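Local atomic coordinates of glutathione S-transferase family protein (Pseudomonas putida, PDB entry 3LXZ), a protein that probably conjugates reduced glutathione to a wide range of hydrophobic electrophiles. Residues A155-N167 with F178-M192. Sequence-based numbering, arbitrary orientation.
Sequences ADLMFCFSVDLAN and FLADFPQAKALLQLM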
loop_
_atom_site.group_PDB
_atom_site.type_symbol
_atom_site.label_atom_id
_atom_site.label_comp_id
_atom_site.label_asym_id
_atom_site.label_seq_id
_atom_site.Cartn_x
_atom_site.Cartn_y
_atom_site.Cartn_z
ATOM N N ALA A 155 -13.209 -1.930 -2.220
ATOM C CA ALA A 155 -12.366 -2.660 -3.156
ATOM C C ALA A 155 -12.849 -2.553 -4.599
ATOM O O ALA A 155 -12.020 -2.625 -5.516
ATOM C CB ALA A 155 -12.230 -4.126 -2.742
ATOM N N ASP A 156 -14.161 -2.356 -4.809
ATOM C CA ASP A 156 -14.677 -2.193 -6.176
ATOM C C ASP A 156 -14.269 -0.882 -6.813
ATOM O O ASP A 156 -14.188 -0.803 -8.027
ATOM C CB ASP A 156 -16.197 -2.329 -6.181
ATOM C CG ASP A 156 -16.628 -3.695 -5.761
ATOM O OD1 ASP A 156 -16.326 -4.657 -6.536
ATOM O OD2 ASP A 156 -17.218 -3.825 -4.672
ATOM N N LEU A 157 -14.084 0.160 -5.986
ATOM C CA LEU A 157 -13.562 1.429 -6.448
ATOM C C LEU A 157 -12.120 1.288 -6.941
ATOM O O LEU A 157 -11.788 1.745 -8.039
ATOM C CB LEU A 157 -13.699 2.521 -5.369
ATOM C CG LEU A 157 -15.066 2.613 -4.644
ATOM C CD1 LEU A 157 -15.070 3.726 -3.562
ATOM C CD2 LEU A 157 -16.219 2.783 -5.646
HETATM N N MSE A 158 -11.251 0.649 -6.154
HETATM C CA MSE A 158 -9.878 0.427 -6.623
HETATM C C MSE A 158 -9.879 -0.477 -7.863
HETATM O O MSE A 158 -9.115 -0.248 -8.805
HETATM C CB MSE A 158 -9.059 -0.199 -5.481
HETATM C CG MSE A 158 -7.627 -0.555 -5.791
HETATM SE SE MSE A 158 -6.447 0.965 -6.040
HETATM C CE MSE A 158 -6.614 1.969 -4.365
ATOM N N PHE A 159 -10.723 -1.498 -7.874
ATOM C CA PHE A 159 -10.863 -2.354 -9.068
ATOM C C PHE A 159 -11.256 -1.565 -10.325
ATOM O O PHE A 159 -10.628 -1.665 -11.348
ATOM C CB PHE A 159 -11.912 -3.430 -8.805
ATOM C CG PHE A 159 -12.278 -4.256 -10.033
ATOM C CD1 PHE A 159 -11.599 -5.445 -10.305
ATOM C CD2 PHE A 159 -13.297 -3.848 -10.893
ATOM C CE1 PHE A 159 -11.912 -6.221 -11.429
ATOM C CE2 PHE A 159 -13.646 -4.634 -12.013
ATOM C CZ PHE A 159 -12.934 -5.795 -12.292
ATOM N N CYS A 160 -12.312 -0.769 -10.247
ATOM C CA CYS A 160 -12.861 -0.281 -11.490
ATOM C C CYS A 160 -12.011 0.832 -12.114
ATOM O O CYS A 160 -12.054 1.031 -13.312
ATOM C CB CYS A 160 -14.336 0.068 -11.344
ATOM S SG CYS A 160 -14.565 1.614 -10.603
ATOM N N PHE A 161 -11.193 1.521 -11.303
ATOM C CA PHE A 161 -10.298 2.541 -11.824
ATOM C C PHE A 161 -8.829 2.123 -11.893
ATOM O O PHE A 161 -7.984 2.948 -12.287
ATOM C CB PHE A 161 -10.432 3.850 -11.008
ATOM C CG PHE A 161 -11.777 4.503 -11.122
ATOM C CD1 PHE A 161 -12.197 5.077 -12.328
ATOM C CD2 PHE A 161 -12.609 4.621 -10.003
ATOM C CE1 PHE A 161 -13.442 5.719 -12.399
ATOM C CE2 PHE A 161 -13.847 5.271 -10.079
ATOM C CZ PHE A 161 -14.267 5.795 -11.269
ATOM N N SER A 162 -8.518 0.868 -11.561
ATOM C CA SER A 162 -7.177 0.322 -11.840
ATOM C C SER A 162 -7.186 -0.662 -13.025
ATOM O O SER A 162 -6.300 -0.639 -13.906
ATOM C CB SER A 162 -6.658 -0.440 -10.607
ATOM O OG SER A 162 -6.508 0.433 -9.507
ATOM N N VAL A 163 -8.155 -1.553 -13.023
ATOM C CA VAL A 163 -8.166 -2.687 -13.968
ATOM C C VAL A 163 -8.390 -2.209 -15.418
ATOM O O VAL A 163 -7.802 -2.780 -16.352
ATOM C CB VAL A 163 -9.153 -3.803 -13.536
ATOM C CG1 VAL A 163 -9.288 -4.857 -14.611
ATOM C CG2 VAL A 163 -8.644 -4.502 -12.229
ATOM N N ASP A 164 -9.180 -1.147 -15.598
ATOM C CA ASP A 164 -9.307 -0.483 -16.928
ATOM C C ASP A 164 -7.958 0.009 -17.460
ATOM O O ASP A 164 -7.581 -0.283 -18.607
ATOM C CB ASP A 164 -10.321 0.682 -16.899
ATOM C CG ASP A 164 -9.927 1.812 -15.914
ATOM O OD1 ASP A 164 -9.230 1.531 -14.908
ATOM O OD2 ASP A 164 -10.315 2.984 -16.159
ATOM N N LEU A 165 -7.226 0.756 -16.637
ATOM C CA LEU A 165 -5.913 1.215 -17.050
ATOM C C LEU A 165 -4.911 0.100 -17.209
ATOM O O LEU A 165 -4.055 0.153 -18.112
ATOM C CB LEU A 165 -5.404 2.263 -16.076
ATOM C CG LEU A 165 -6.266 3.519 -15.963
ATOM C CD1 LEU A 165 -5.526 4.539 -15.105
ATOM C CD2 LEU A 165 -6.631 4.117 -17.357
ATOM N N ALA A 166 -4.980 -0.906 -16.335
ATOM C CA ALA A 166 -4.060 -2.046 -16.448
ATOM C C ALA A 166 -4.306 -2.830 -17.736
ATOM O O ALA A 166 -3.366 -3.281 -18.394
ATOM C CB ALA A 166 -4.172 -2.953 -15.243
ATOM N N ASN A 167 -5.574 -2.996 -18.110
ATOM C CA ASN A 167 -5.862 -3.723 -19.358
ATOM C C ASN A 167 -5.439 -2.938 -20.605
ATOM O O ASN A 167 -4.977 -3.533 -21.576
ATOM C CB ASN A 167 -7.317 -4.167 -19.451
ATOM C CG ASN A 167 -7.478 -5.470 -20.232
ATOM O OD1 ASN A 167 -6.770 -6.456 -19.989
ATOM N ND2 ASN A 167 -8.418 -5.487 -21.158
ATOM N N PHE A 178 -5.545 -8.976 -20.378
ATOM C CA PHE A 178 -5.759 -9.647 -19.113
ATOM C C PHE A 178 -7.233 -10.008 -18.918
ATOM O O PHE A 178 -7.556 -10.991 -18.271
ATOM C CB PHE A 178 -5.259 -8.783 -17.929
ATOM C CG PHE A 178 -3.785 -8.433 -17.997
ATOM C CD1 PHE A 178 -2.806 -9.393 -17.776
ATOM C CD2 PHE A 178 -3.392 -7.132 -18.252
ATOM C CE1 PHE A 178 -1.450 -9.061 -17.844
ATOM C CE2 PHE A 178 -2.033 -6.793 -18.321
ATOM C CZ PHE A 178 -1.081 -7.757 -18.118
ATOM N N LEU A 179 -8.138 -9.217 -19.461
ATOM C CA LEU A 179 -9.552 -9.461 -19.202
ATOM C C LEU A 179 -10.172 -10.513 -20.145
ATOM O O LEU A 179 -11.250 -11.021 -19.858
ATOM C CB LEU A 179 -10.338 -8.152 -19.227
ATOM C CG LEU A 179 -9.998 -7.154 -18.116
ATOM C CD1 LEU A 179 -10.741 -5.828 -18.325
ATOM C CD2 LEU A 179 -10.332 -7.733 -16.741
ATOM N N ALA A 180 -9.471 -10.871 -21.223
ATOM C CA ALA A 180 -9.977 -11.883 -22.169
ATOM C C ALA A 180 -10.200 -13.263 -21.542
ATOM O O ALA A 180 -11.099 -13.982 -21.973
ATOM C CB ALA A 180 -9.062 -12.001 -23.398
ATOM N N ASP A 181 -9.370 -13.608 -20.552
ATOM C CA ASP A 181 -9.471 -14.876 -19.823
ATOM C C ASP A 181 -9.885 -14.742 -18.347
ATOM O O ASP A 181 -9.612 -15.631 -17.532
ATOM C CB ASP A 181 -8.168 -15.672 -19.944
ATOM C CG ASP A 181 -8.286 -16.823 -20.923
ATOM O OD1 ASP A 181 -8.834 -16.611 -22.029
ATOM O OD2 ASP A 181 -7.850 -17.947 -20.571
ATOM N N PHE A 182 -10.564 -13.642 -18.022
ATOM C CA PHE A 182 -10.963 -13.341 -16.634
ATOM C C PHE A 182 -12.393 -12.834 -16.692
ATOM O O PHE A 182 -12.634 -11.646 -16.461
ATOM C CB PHE A 182 -10.054 -12.222 -16.077
ATOM C CG PHE A 182 -10.038 -12.112 -14.567
ATOM C CD1 PHE A 182 -10.997 -12.763 -13.781
ATOM C CD2 PHE A 182 -9.057 -11.326 -13.926
ATOM C CE1 PHE A 182 -10.961 -12.682 -12.401
ATOM C CE2 PHE A 182 -9.031 -11.207 -12.532
ATOM C CZ PHE A 182 -9.984 -11.879 -11.764
ATOM N N PRO A 183 -13.358 -13.722 -17.033
ATOM C CA PRO A 183 -14.708 -13.234 -17.275
ATOM C C PRO A 183 -15.398 -12.618 -16.071
ATOM O O PRO A 183 -16.250 -11.739 -16.266
ATOM C CB PRO A 183 -15.468 -14.493 -17.709
ATOM C CG PRO A 183 -14.613 -15.643 -17.273
ATOM C CD PRO A 183 -13.223 -15.139 -17.433
ATOM N N GLN A 184 -15.066 -13.106 -14.867
ATOM C CA GLN A 184 -15.557 -12.515 -13.605
ATOM C C GLN A 184 -15.271 -11.007 -13.591
ATOM O O GLN A 184 -16.138 -10.188 -13.239
ATOM C CB GLN A 184 -14.814 -13.112 -12.376
ATOM C CG GLN A 184 -15.028 -14.576 -12.098
ATOM C CD GLN A 184 -14.193 -15.521 -12.976
ATOM O OE1 GLN A 184 -13.395 -15.100 -13.822
ATOM N NE2 GLN A 184 -14.393 -16.832 -12.768
ATOM N N ALA A 185 -14.038 -10.665 -13.958
ATOM C CA ALA A 185 -13.553 -9.300 -13.880
ATOM C C ALA A 185 -14.152 -8.506 -15.039
ATOM O O ALA A 185 -14.548 -7.364 -14.886
ATOM C CB ALA A 185 -12.017 -9.277 -13.921
ATOM N N LYS A 186 -14.294 -9.160 -16.174
ATOM C CA LYS A 186 -14.843 -8.489 -17.357
ATOM C C LYS A 186 -16.270 -8.030 -17.055
ATOM O O LYS A 186 -16.646 -6.870 -17.320
ATOM C CB LYS A 186 -14.773 -9.406 -18.598
ATOM C CG LYS A 186 -14.719 -8.659 -19.926
ATOM C CD LYS A 186 -14.625 -9.667 -21.070
ATOM C CE LYS A 186 -14.019 -9.045 -22.305
ATOM N NZ LYS A 186 -14.226 -7.571 -22.323
ATOM N N ALA A 187 -17.042 -8.912 -16.423
ATOM C CA ALA A 187 -18.429 -8.639 -16.105
ATOM C C ALA A 187 -18.578 -7.539 -15.048
ATOM O O ALA A 187 -19.447 -6.690 -15.152
ATOM C CB ALA A 187 -19.116 -9.924 -15.651
ATOM N N LEU A 188 -17.691 -7.535 -14.050
ATOM C CA LEU A 188 -17.762 -6.516 -13.002
ATOM C C LEU A 188 -17.401 -5.134 -13.581
ATOM O O LEU A 188 -18.024 -4.128 -13.220
ATOM C CB LEU A 188 -16.851 -6.898 -11.803
ATOM C CG LEU A 188 -16.744 -5.844 -10.679
ATOM C CD1 LEU A 188 -18.119 -5.419 -10.135
ATOM C CD2 LEU A 188 -15.890 -6.369 -9.499
ATOM N N LEU A 189 -16.407 -5.092 -14.463
ATOM C CA LEU A 189 -15.994 -3.831 -15.040
ATOM C C LEU A 189 -17.163 -3.235 -15.814
ATOM O O LEU A 189 -17.408 -2.042 -15.718
ATOM C CB LEU A 189 -14.770 -3.999 -15.936
ATOM C CG LEU A 189 -14.000 -2.705 -16.237
ATOM C CD1 LEU A 189 -13.407 -2.047 -14.948
ATOM C CD2 LEU A 189 -12.877 -2.963 -17.223
ATOM N N GLN A 190 -17.905 -4.046 -16.571
ATOM C CA GLN A 190 -19.065 -3.484 -17.264
ATOM C C GLN A 190 -20.115 -3.007 -16.278
ATOM O O GLN A 190 -20.734 -1.978 -16.489
ATOM C CB GLN A 190 -19.696 -4.492 -18.199
ATOM C CG GLN A 190 -20.759 -3.875 -19.115
ATOM C CD GLN A 190 -22.140 -3.853 -18.514
ATOM O OE1 GLN A 190 -22.394 -4.432 -17.457
ATOM N NE2 GLN A 190 -23.068 -3.163 -19.194
ATOM N N LEU A 191 -20.298 -3.759 -15.197
ATOM C CA LEU A 191 -21.284 -3.428 -14.172
ATOM C C LEU A 191 -21.004 -2.080 -13.466
ATOM O O LEU A 191 -21.902 -1.252 -13.291
ATOM C CB LEU A 191 -21.373 -4.564 -13.144
ATOM C CG LEU A 191 -22.415 -4.357 -12.036
ATOM C CD1 LEU A 191 -23.819 -4.112 -12.595
ATOM C CD2 LEU A 191 -22.448 -5.538 -11.069
HETATM N N MSE A 192 -19.745 -1.885 -13.059
HETATM C CA MSE A 192 -19.294 -0.633 -12.468
HETATM C C MSE A 192 -19.431 0.466 -13.511
HETATM O O MSE A 192 -19.674 1.607 -13.168
HETATM C CB MSE A 192 -17.815 -0.735 -12.014
HETATM C CG MSE A 192 -17.512 -1.689 -10.832
HETATM SE SE MSE A 192 -18.609 -1.332 -9.280
HETATM C CE MSE A 192 -17.844 0.369 -8.710
#
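F159 meets helix 183-192 at L188, A185 and L189. Its CB points toward that helix, and CG, anti to the backbone N (chi1 172°), sets the ring between L188 and V163. CD2 and CE2 lie against L188, with CE2 3.6 Å from L188 CG; CZ comes 3.4 Å from A185 O at the ring's edge, in plane; CE1 rests on A185 CB. L188 CD2 stands 3.9 Å from the centroid of the F159 ring and 16° off its normal, a CH-pi contact. V163 CB lies over the opposite face, toward the rim. The same L188 methyl approaches D156 OD1, which accepts a hydrogen bond from V147 N.

The short segment axes are 9.8 Å apart and cross at -106°, joining two consecutive helices of the all-helical C-terminal domain of the glutathione S-transferase fold. Where they cross, L189 CD1 meets C160 O; one turn later M192 CB sits 3.6 Å from C160 CB, and the bent selenomethionine chain brings CE against D156 O and C160 SG.

N167 OD1 accepts two backbone N-H groups: L179 N at 3.1 Å, lying above the carbonyl plane, and F178 N by a weak, strongly bent bond. N167 ND2 binds D177 OD1, so the amide is held at both ends. A leucine in its place would probably leave the N-H groups of L179 and F178 without this acceptor and D177 without this side-chain donor. L179 crosses V163 obliquely, its CD2 against V163 CG1, and the F178 ring, stacked on F134, turns its edge to A166 O.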